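Local atomic coordinates of sporulation and cell division protein SsgA (Streptomyces sp. Ag82_O1-9, PDB entry 6SLC), a protein that belongs to the SsgA-like family, in which SsgB recruits FtsZ, and probably helps control sporulation-specific cell division in Streptomyces. Residues F73-P85 with L124-P137. Residues are numbered along the deposited sequence; the frame is centred on the assembly and turned at random.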
loop_
_atom_site.group_PDB
_atom_site.type_symbol
_atom_site.label_atom_id
_atom_site.label_comp_id
_atom_site.label_asym_id
_atom_site.label_seq_id
_atom_site.Cartn_x
_atom_site.Cartn_y
_atom_site.Cartn_z
ATOM N N PHE A 73 -13.252 -9.447 6.241
ATOM C CA PHE A 73 -14.484 -9.792 6.983
ATOM C C PHE A 73 -15.637 -8.946 6.461
ATOM O O PHE A 73 -15.398 -7.810 6.009
ATOM C CB PHE A 73 -14.327 -9.519 8.472
ATOM C CG PHE A 73 -13.203 -10.264 9.130
ATOM C CD1 PHE A 73 -13.354 -11.597 9.454
ATOM C CD2 PHE A 73 -12.013 -9.631 9.455
ATOM C CE1 PHE A 73 -12.332 -12.284 10.094
ATOM C CE2 PHE A 73 -10.983 -10.327 10.066
ATOM C CZ PHE A 73 -11.135 -11.657 10.370
ATOM N N ALA A 74 -16.853 -9.487 6.530
ATOM C CA ALA A 74 -18.101 -8.699 6.464
ATOM C C ALA A 74 -18.142 -7.794 7.696
ATOM O O ALA A 74 -17.986 -8.312 8.827
ATOM C CB ALA A 74 -19.302 -9.600 6.401
ATOM N N ARG A 75 -18.297 -6.489 7.502
ATOM C CA ARG A 75 -18.449 -5.569 8.652
ATOM C C ARG A 75 -19.572 -6.106 9.553
ATOM O O ARG A 75 -19.375 -6.118 10.789
ATOM C CB ARG A 75 -18.706 -4.131 8.189
ATOM C CG ARG A 75 -18.921 -3.191 9.363
ATOM C CD ARG A 75 -18.926 -1.738 9.012
ATOM N NE ARG A 75 -20.127 -1.347 8.280
ATOM C CZ ARG A 75 -20.507 -0.086 8.099
ATOM N NH1 ARG A 75 -19.812 0.914 8.629
ATOM N NH2 ARG A 75 -21.598 0.169 7.401
ATOM N N ASP A 76 -20.687 -6.559 8.971
ATOM C CA ASP A 76 -21.920 -6.965 9.725
ATOM C C ASP A 76 -21.637 -8.199 10.592
ATOM O O ASP A 76 -22.267 -8.327 11.642
ATOM C CB ASP A 76 -23.114 -7.176 8.791
ATOM C CG ASP A 76 -22.947 -8.316 7.793
ATOM O OD1 ASP A 76 -23.248 -9.456 8.188
ATOM O OD2 ASP A 76 -22.504 -8.046 6.628
ATOM N N LEU A 77 -20.694 -9.048 10.193
ATOM C CA LEU A 77 -20.290 -10.248 10.970
ATOM C C LEU A 77 -19.527 -9.828 12.230
ATOM O O LEU A 77 -19.797 -10.395 13.291
ATOM C CB LEU A 77 -19.435 -11.161 10.088
ATOM C CG LEU A 77 -18.910 -12.410 10.796
ATOM C CD1 LEU A 77 -19.817 -13.598 10.551
ATOM C CD2 LEU A 77 -17.497 -12.729 10.358
ATOM N N LEU A 78 -18.594 -8.880 12.121
ATOM C CA LEU A 78 -17.846 -8.359 13.294
ATOM C C LEU A 78 -18.804 -7.613 14.218
ATOM O O LEU A 78 -18.709 -7.799 15.445
ATOM C CB LEU A 78 -16.721 -7.433 12.819
ATOM C CG LEU A 78 -15.592 -8.132 12.069
ATOM C CD1 LEU A 78 -14.555 -7.122 11.615
ATOM C CD2 LEU A 78 -14.978 -9.218 12.935
ATOM N N ALA A 79 -19.707 -6.816 13.646
ATOM C CA ALA A 79 -20.724 -6.066 14.417
ATOM C C ALA A 79 -21.593 -7.045 15.234
ATOM O O ALA A 79 -21.738 -6.821 16.440
ATOM C CB ALA A 79 -21.541 -5.209 13.482
ATOM N N GLU A 80 -22.118 -8.103 14.610
ATOM C CA GLU A 80 -22.957 -9.130 15.290
ATOM C C GLU A 80 -22.133 -9.861 16.358
ATOM O O GLU A 80 -22.667 -10.171 17.426
ATOM C CB GLU A 80 -23.535 -10.123 14.283
ATOM C CG GLU A 80 -24.549 -11.077 14.902
ATOM C CD GLU A 80 -25.291 -11.995 13.941
ATOM O OE1 GLU A 80 -24.886 -12.093 12.758
ATOM O OE2 GLU A 80 -26.271 -12.619 14.383
ATOM N N GLY A 81 -20.866 -10.121 16.075
ATOM C CA GLY A 81 -19.964 -10.872 16.965
ATOM C C GLY A 81 -19.760 -10.197 18.308
ATOM O O GLY A 81 -19.324 -10.873 19.246
ATOM N N LEU A 82 -20.015 -8.900 18.410
ATOM C CA LEU A 82 -19.935 -8.180 19.707
ATOM C C LEU A 82 -21.061 -8.630 20.648
ATOM O O LEU A 82 -20.871 -8.516 21.871
ATOM C CB LEU A 82 -20.015 -6.680 19.449
ATOM C CG LEU A 82 -18.697 -6.061 18.990
ATOM C CD1 LEU A 82 -18.947 -4.676 18.402
ATOM C CD2 LEU A 82 -17.689 -6.010 20.141
ATOM N N HIS A 83 -22.174 -9.126 20.103
ATOM C CA HIS A 83 -23.442 -9.373 20.845
ATOM C C HIS A 83 -23.758 -10.871 20.948
ATOM O O HIS A 83 -24.270 -11.264 22.001
ATOM C CB HIS A 83 -24.589 -8.580 20.216
ATOM C CG HIS A 83 -24.309 -7.120 20.203
ATOM N ND1 HIS A 83 -24.124 -6.441 19.028
ATOM C CD2 HIS A 83 -24.103 -6.230 21.201
ATOM C CE1 HIS A 83 -23.856 -5.173 19.283
ATOM N NE2 HIS A 83 -23.824 -5.019 20.616
ATOM N N ARG A 84 -23.454 -11.679 19.930
ATOM C CA ARG A 84 -23.833 -13.115 19.917
ATOM C C ARG A 84 -22.928 -13.905 18.980
ATOM O O ARG A 84 -22.287 -13.337 18.101
ATOM C CB ARG A 84 -25.302 -13.267 19.502
ATOM C CG ARG A 84 -25.570 -13.073 18.013
ATOM C CD ARG A 84 -27.040 -13.036 17.636
ATOM N NE ARG A 84 -27.768 -12.029 18.402
ATOM C CZ ARG A 84 -28.079 -10.796 17.992
ATOM N NH1 ARG A 84 -27.753 -10.376 16.780
ATOM N NH2 ARG A 84 -28.731 -9.985 18.806
ATOM N N PRO A 85 -22.877 -15.247 19.129
ATOM C CA PRO A 85 -22.068 -16.091 18.257
ATOM C C PRO A 85 -22.627 -16.035 16.836
ATOM O O PRO A 85 -23.820 -16.004 16.705
ATOM C CB PRO A 85 -22.216 -17.500 18.845
ATOM C CG PRO A 85 -22.702 -17.261 20.256
ATOM C CD PRO A 85 -23.580 -16.031 20.148
ATOM N N LEU A 124 -12.625 -2.806 19.481
ATOM C CA LEU A 124 -13.293 -3.264 18.242
ATOM C C LEU A 124 -14.570 -2.457 18.014
ATOM O O LEU A 124 -14.768 -1.983 16.860
ATOM C CB LEU A 124 -13.599 -4.756 18.313
ATOM C CG LEU A 124 -14.274 -5.297 17.065
ATOM C CD1 LEU A 124 -13.460 -4.951 15.827
ATOM C CD2 LEU A 124 -14.480 -6.796 17.199
ATOM N N GLU A 125 -15.390 -2.291 19.059
ATOM C CA GLU A 125 -16.709 -1.610 18.961
ATOM C C GLU A 125 -16.490 -0.136 18.598
ATOM O O GLU A 125 -17.255 0.416 17.796
ATOM C CB GLU A 125 -17.512 -1.745 20.253
ATOM C CG GLU A 125 -18.861 -1.029 20.189
ATOM C CD GLU A 125 -19.985 -1.600 21.046
ATOM O OE1 GLU A 125 -19.717 -1.940 22.212
ATOM O OE2 GLU A 125 -21.119 -1.730 20.528
ATOM N N SER A 126 -15.464 0.472 19.163
ATOM C CA SER A 126 -15.150 1.903 18.964
ATOM C C SER A 126 -14.735 2.133 17.503
ATOM O O SER A 126 -15.160 3.151 16.899
ATOM C CB SER A 126 -14.089 2.340 19.957
ATOM O OG SER A 126 -13.365 3.449 19.450
ATOM N N PHE A 127 -13.963 1.206 16.932
ATOM C CA PHE A 127 -13.585 1.235 15.497
ATOM C C PHE A 127 -14.847 1.084 14.627
ATOM O O PHE A 127 -15.067 1.901 13.700
ATOM C CB PHE A 127 -12.540 0.166 15.168
ATOM C CG PHE A 127 -12.370 -0.049 13.685
ATOM C CD1 PHE A 127 -11.808 0.930 12.867
ATOM C CD2 PHE A 127 -12.848 -1.206 13.099
ATOM C CE1 PHE A 127 -11.669 0.707 11.506
ATOM C CE2 PHE A 127 -12.714 -1.426 11.739
ATOM C CZ PHE A 127 -12.126 -0.472 10.948
ATOM N N LEU A 128 -15.692 0.092 14.924
ATOM C CA LEU A 128 -16.917 -0.128 14.112
ATOM C C LEU A 128 -17.829 1.108 14.188
ATOM O O LEU A 128 -18.425 1.443 13.146
ATOM C CB LEU A 128 -17.617 -1.401 14.580
ATOM C CG LEU A 128 -16.894 -2.702 14.247
ATOM C CD1 LEU A 128 -17.611 -3.892 14.858
ATOM C CD2 LEU A 128 -16.758 -2.883 12.748
ATOM N N LYS A 129 -17.898 1.795 15.333
ATOM C CA LYS A 129 -18.716 3.034 15.495
ATOM C C LYS A 129 -18.161 4.139 14.600
ATOM O O LYS A 129 -18.961 4.885 14.020
ATOM C CB LYS A 129 -18.813 3.480 16.952
ATOM C CG LYS A 129 -19.793 2.659 17.794
ATOM C CD LYS A 129 -19.962 3.170 19.214
ATOM C CE LYS A 129 -21.001 2.414 20.023
ATOM N NZ LYS A 129 -20.930 2.756 21.468
ATOM N N ARG A 130 -16.845 4.201 14.429
ATOM C CA ARG A 130 -16.220 5.181 13.506
ATOM C C ARG A 130 -16.585 4.815 12.062
ATOM O O ARG A 130 -16.918 5.731 11.288
ATOM C CB ARG A 130 -14.718 5.279 13.794
ATOM C CG ARG A 130 -14.429 5.955 15.129
ATOM C CD ARG A 130 -12.989 5.835 15.567
ATOM N NE ARG A 130 -12.176 6.347 14.477
ATOM C CZ ARG A 130 -11.118 5.735 13.957
ATOM N NH1 ARG A 130 -10.664 4.603 14.488
ATOM N NH2 ARG A 130 -10.520 6.287 12.915
ATOM N N THR A 131 -16.601 3.528 11.707
ATOM C CA THR A 131 -17.023 3.102 10.342
ATOM C C THR A 131 -18.500 3.440 10.142
ATOM O O THR A 131 -18.861 3.841 9.036
ATOM C CB THR A 131 -16.741 1.626 10.047
ATOM O OG1 THR A 131 -17.736 0.816 10.671
ATOM C CG2 THR A 131 -15.348 1.214 10.476
ATOM N N ASP A 132 -19.313 3.318 11.183
ATOM C CA ASP A 132 -20.771 3.616 11.116
ATOM C C ASP A 132 -21.006 5.115 10.912
ATOM O O ASP A 132 -21.984 5.459 10.233
ATOM C CB ASP A 132 -21.498 3.171 12.382
ATOM C CG ASP A 132 -21.478 1.669 12.591
ATOM O OD1 ASP A 132 -21.116 0.936 11.626
ATOM O OD2 ASP A 132 -21.826 1.236 13.706
ATOM N N ALA A 133 -20.147 5.973 11.466
ATOM C CA ALA A 133 -20.248 7.430 11.253
ATOM C C ALA A 133 -19.937 7.756 9.782
ATOM O O ALA A 133 -20.560 8.660 9.233
ATOM C CB ALA A 133 -19.344 8.157 12.207
ATOM N N ALA A 134 -19.024 7.025 9.149
ATOM C CA ALA A 134 -18.667 7.194 7.718
ATOM C C ALA A 134 -19.777 6.635 6.820
ATOM O O ALA A 134 -20.166 7.321 5.868
ATOM C CB ALA A 134 -17.354 6.507 7.428
ATOM N N VAL A 135 -20.218 5.403 7.085
ATOM C CA VAL A 135 -21.286 4.702 6.300
ATOM C C VAL A 135 -22.195 3.999 7.288
ATOM O O VAL A 135 -21.887 2.896 7.740
ATOM C CB VAL A 135 -20.707 3.691 5.297
ATOM C CG1 VAL A 135 -21.803 2.961 4.534
ATOM C CG2 VAL A 135 -19.733 4.348 4.328
ATOM N N PRO A 136 -23.328 4.616 7.675
ATOM C CA PRO A 136 -24.244 3.978 8.616
ATOM C C PRO A 136 -24.673 2.624 8.054
ATOM O O PRO A 136 -24.964 2.509 6.866
ATOM C CB PRO A 136 -25.392 4.985 8.737
ATOM C CG PRO A 136 -24.741 6.300 8.412
ATOM C CD PRO A 136 -23.786 5.957 7.282
ATOM N N PRO A 137 -24.681 1.552 8.873
ATOM C CA PRO A 137 -25.238 0.273 8.440
ATOM C C PRO A 137 -26.666 0.500 7.913
ATOM O O PRO A 137 -27.413 1.271 8.515
ATOM C CB PRO A 137 -25.229 -0.599 9.704
ATOM C CG PRO A 137 -24.173 0.018 10.573
ATOM C CD PRO A 137 -24.214 1.508 10.263
#
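R75, in the first turn of helix 75-81, reaches across to the C-terminal end of helix 124-134 and carries most of the polar contact. Its CA–CB bond is directed toward that helix, and CG, anti to the backbone N (chi1 178°), lies 4.0 Å from L128 CD2, an aliphatic start against an aliphatic partner. CD passes T131 OG1 at 3.3 Å. A bend at chi3 (72°) then turns the guanidinium to the helix end, where NH1 donates to T131 OG1 (2.9 Å) in the guanidinium plane. NH1 and NH2 together grip V135 O, NH2 at 2.8 Å, so one carbonyl just beyond the last helical turn takes two N-H groups. Arginine suits this place because its planar, multi-donor end serves carbonyl and hydroxyl at once. T131 OG1 donates in turn to L128 O, which fixes the hydroxyl as acceptor for NH1. Over one face of the R75 guanidinium, D132 OD1 lies 3.3 Å from R75 NH1, a salt bridge of charges only, and E140 adds a second through NH2. Farther along, leucines take over: L128 CD1 packs on the backbone of A79, whose small side chain permits close approach, and L82 CD1 meets E125 CB at 3.8 Å. The axes of 75-81 and 124-134 come within 10.4 Å at a crossing angle of -137°; R75 thus ties together two helices packed beside the antiparallel sheet of the SsgA-like beta-barrel fold.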